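Local atomic coordinates of probable O-methyltransferase (Mycobacterium tuberculosis, PDB entry 6JCL), a protein that transfers a methyl group from S-adenosyl-L-methionine to catechol-like compounds such as gallic acid, caffeic acid and dopamine, using a divalent metal cation. Residues Q150-L155 / A160-D165. Residues are numbered along the deposited sequence; the frame is centred on the assembly and turned at random.
Sequences QWAIRL and AVIVVD. With SR (strontium ion), chain J.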
ATOM      1  N   GLN A 150     -19.475   6.436  -1.615  1.00 20.52           N
ATOM      2  CA  GLN A 150     -20.259   7.108  -2.652  1.00 21.70           C
ATOM      3  C   GLN A 150     -19.964   8.607  -2.683  1.00 24.81           C
ATOM      4  O   GLN A 150     -19.806   9.191  -3.764  1.00 22.89           O
ATOM      5  CB  GLN A 150     -21.748   6.830  -2.432  1.00 25.77           C
ATOM      6  CG  GLN A 150     -22.129   5.393  -2.801  1.00 30.83           C
ATOM      7  CD  GLN A 150     -23.509   4.974  -2.309  1.00 44.46           C
ATOM      8  OE1 GLN A 150     -24.015   5.485  -1.306  1.00 43.51           O
ATOM      9  NE2 GLN A 150     -24.125   4.039  -3.020  1.00 52.24           N
ATOM     10  N   TRP A 151     -19.856   9.243  -1.510  1.00 24.09           N
ATOM     11  CA  TRP A 151     -19.486  10.657  -1.471  1.00 22.12           C
ATOM     12  C   TRP A 151     -18.068  10.860  -1.989  1.00 21.78           C
ATOM     13  O   TRP A 151     -17.796  11.841  -2.692  1.00 22.64           O
ATOM     14  CB  TRP A 151     -19.606  11.209  -0.041  1.00 21.78           C
ATOM     15  CG  TRP A 151     -20.952  11.816   0.230  1.00 22.71           C
ATOM     16  CD1 TRP A 151     -21.925  11.326   1.057  1.00 23.57           C
ATOM     17  CD2 TRP A 151     -21.487  13.005  -0.357  1.00 26.19           C
ATOM     18  NE1 TRP A 151     -23.028  12.142   1.022  1.00 30.63           N
ATOM     19  CE2 TRP A 151     -22.785  13.182   0.164  1.00 33.33           C
ATOM     20  CE3 TRP A 151     -20.990  13.944  -1.263  1.00 29.52           C
ATOM     21  CZ2 TRP A 151     -23.592  14.260  -0.190  1.00 35.51           C
ATOM     22  CZ3 TRP A 151     -21.797  15.011  -1.623  1.00 32.73           C
ATOM     23  CH2 TRP A 151     -23.085  15.160  -1.085  1.00 38.68           C
ATOM     24  N   ALA A 152     -17.153   9.949  -1.638  1.00 21.04           N
ATOM     25  CA  ALA A 152     -15.766  10.068  -2.099  1.00 20.48           C
ATOM     26  C   ALA A 152     -15.696  10.071  -3.618  1.00 24.63           C
ATOM     27  O   ALA A 152     -14.982  10.879  -4.217  1.00 24.06           O
ATOM     28  CB  ALA A 152     -14.916   8.934  -1.514  1.00 19.37           C
ATOM     29  N   ILE A 153     -16.428   9.168  -4.262  1.00 22.97           N
ATOM     30  CA  ILE A 153     -16.459   9.141  -5.720  1.00 24.04           C
ATOM     31  C   ILE A 153     -16.979  10.459  -6.269  1.00 26.38           C
ATOM     32  O   ILE A 153     -16.408  11.022  -7.212  1.00 27.63           O
ATOM     33  CB  ILE A 153     -17.303   7.949  -6.195  1.00 24.06           C
ATOM     34  CG1 ILE A 153     -16.596   6.641  -5.818  1.00 24.69           C
ATOM     35  CG2 ILE A 153     -17.618   8.051  -7.694  1.00 29.32           C
ATOM     36  CD1 ILE A 153     -17.464   5.421  -6.031  1.00 26.48           C
ATOM     37  N   ARG A 154     -18.056  10.988  -5.677  1.00 24.09           N
ATOM     38  CA  ARG A 154     -18.615  12.246  -6.163  1.00 25.38           C
ATOM     39  C   ARG A 154     -17.636  13.406  -5.991  1.00 25.48           C
ATOM     40  O   ARG A 154     -17.564  14.298  -6.846  1.00 27.49           O
ATOM     41  CB  ARG A 154     -19.941  12.534  -5.451  1.00 31.11           C
ATOM     42  CG  ARG A 154     -20.508  13.916  -5.755  1.00 35.45           C
ATOM     43  CD  ARG A 154     -21.888  14.108  -5.140  1.00 45.05           C
ATOM     44  NE  ARG A 154     -22.531  15.324  -5.635  1.00 55.71           N
ATOM     45  CZ  ARG A 154     -23.801  15.643  -5.404  1.00 58.59           C
ATOM     46  NH1 ARG A 154     -24.566  14.835  -4.681  1.00 56.45           N
ATOM     47  NH2 ARG A 154     -24.306  16.771  -5.890  1.00 60.20           N
ATOM     48  N   LEU A 155     -16.859  13.408  -4.913  1.00 24.39           N
ATOM     49  CA  LEU A 155     -16.017  14.556  -4.583  1.00 24.55           C
ATOM     50  C   LEU A 155     -14.568  14.397  -5.040  1.00 27.84           C
ATOM     51  O   LEU A 155     -13.764  15.312  -4.835  1.00 25.24           O
ATOM     52  CB  LEU A 155     -16.049  14.816  -3.072  1.00 27.38           C
ATOM     53  CG  LEU A 155     -17.407  15.155  -2.440  1.00 28.39           C
ATOM     54  CD1 LEU A 155     -17.276  15.349  -0.937  1.00 27.71           C
ATOM     55  CD2 LEU A 155     -18.018  16.386  -3.080  1.00 30.12           C
ATOM     56  N   ALA A 160      -8.328   9.374  -8.460  1.00 22.59           N
ATOM     57  CA  ALA A 160      -8.067   9.537  -7.040  1.00 21.52           C
ATOM     58  C   ALA A 160      -7.989   8.185  -6.332  1.00 20.40           C
ATOM     59  O   ALA A 160      -8.573   7.182  -6.765  1.00 21.53           O
ATOM     60  CB  ALA A 160      -9.171  10.374  -6.387  1.00 21.58           C
ATOM     61  N   VAL A 161      -7.299   8.184  -5.195  1.00 19.56           N
ATOM     62  CA  VAL A 161      -7.128   6.989  -4.370  1.00 20.13           C
ATOM     63  C   VAL A 161      -8.094   7.065  -3.199  1.00 20.07           C
ATOM     64  O   VAL A 161      -8.190   8.106  -2.538  1.00 18.23           O
ATOM     65  CB  VAL A 161      -5.681   6.877  -3.859  1.00 18.15           C
ATOM     66  CG1 VAL A 161      -5.514   5.650  -2.962  1.00 17.24           C
ATOM     67  CG2 VAL A 161      -4.698   6.819  -5.035  1.00 18.86           C
ATOM     68  N   ILE A 162      -8.820   5.970  -2.947  1.00 17.56           N
ATOM     69  CA  ILE A 162      -9.663   5.820  -1.758  1.00 17.02           C
ATOM     70  C   ILE A 162      -9.081   4.691  -0.927  1.00 17.96           C
ATOM     71  O   ILE A 162      -8.859   3.587  -1.443  1.00 19.17           O
ATOM     72  CB  ILE A 162     -11.134   5.518  -2.115  1.00 18.46           C
ATOM     73  CG1 ILE A 162     -11.741   6.671  -2.926  1.00 21.02           C
ATOM     74  CG2 ILE A 162     -11.954   5.296  -0.822  1.00 18.17           C
ATOM     75  CD1 ILE A 162     -13.142   6.344  -3.564  1.00 22.28           C
ATOM     76  N   VAL A 163      -8.845   4.958   0.353  1.00 15.73           N
ATOM     77  CA  VAL A 163      -8.365   3.944   1.289  1.00 15.08           C
ATOM     78  C   VAL A 163      -9.403   3.803   2.393  1.00 18.05           C
ATOM     79  O   VAL A 163      -9.848   4.812   2.957  1.00 16.69           O
ATOM     80  CB  VAL A 163      -6.992   4.324   1.874  1.00 14.86           C
ATOM     81  CG1 VAL A 163      -6.579   3.319   2.949  1.00 15.61           C
ATOM     82  CG2 VAL A 163      -5.914   4.389   0.766  1.00 18.80           C
ATOM     83  N   VAL A 164      -9.801   2.563   2.687  1.00 15.64           N
ATOM     84  CA  VAL A 164     -10.757   2.275   3.755  1.00 15.76           C
ATOM     85  C   VAL A 164     -10.036   1.418   4.793  1.00 16.24           C
ATOM     86  O   VAL A 164      -9.490   0.359   4.454  1.00 16.13           O
ATOM     87  CB  VAL A 164     -12.015   1.556   3.240  1.00 16.24           C
ATOM     88  CG1 VAL A 164     -13.020   1.401   4.387  1.00 14.82           C
ATOM     89  CG2 VAL A 164     -12.643   2.298   2.023  1.00 15.67           C
ATOM     90  N   ASP A 165     -10.033   1.874   6.045  1.00 14.10           N
ATOM     91  CA  ASP A 165      -9.367   1.154   7.128  1.00 15.15           C
ATOM     92  C   ASP A 165     -10.270   0.068   7.729  1.00 16.84           C
ATOM     93  O   ASP A 165     -11.507   0.142   7.689  1.00 14.79           O
ATOM     94  CB  ASP A 165      -8.954   2.134   8.236  1.00 16.26           C
ATOM     95  CG  ASP A 165      -7.811   1.605   9.097  1.00 17.87           C
ATOM     96  OD1 ASP A 165      -7.081   0.695   8.640  1.00 19.26           O
ATOM     97  OD2 ASP A 165      -7.639   2.111  10.240  1.00 18.44           O
TER
HETATM   98 SR    SR J 302      -9.044   2.920  12.105  0.85 18.14          SR
HETATM   99  O   HOH W   1      -7.032   4.060  13.168  1.00 20.56           O
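OD2 of Asp165 binds the strontium ion at 2.5 Å, and the same ion takes a water oxygen at 2.5 Å along with Asp139 and Asn166. The second carboxylate oxygen, OD1, does not share the metal: it is hydrogen-bonded to O2 of a 2-methyl-2,4-pentanediol, probably from the crystallisation liquor, so the two oxygens of Asp165 have separate partners. In the Rossmann-like sheet of class I methyltransferases, strand 160-165 runs between parallel strand 133-138 and antiparallel strand 212-219, and helix 145-155 packs on one face. Toward the other end of strand 160-165, contact with the helix segment 150-155 is purely apolar and rests on Ile162. Its CD1 lies 3.7 Å from CB of Ala152. The same CD1 is 4.1 Å from CG1 of Ile153. With CG1 anti to the carbonyl carbon (chi1 -62°) and the chain extended beyond it (chi2 169°), Ile162 reaches the helix with its terminal methyl; the side chains of Ile162 and Ile153 cross at about a right angle. The CA atoms of Ala152 and Ile162 lie 7.4 Å apart, the nearest such pair of the two segments. From strand 133-138, Val136 meets Ala152 and Ile138 meets Ile162.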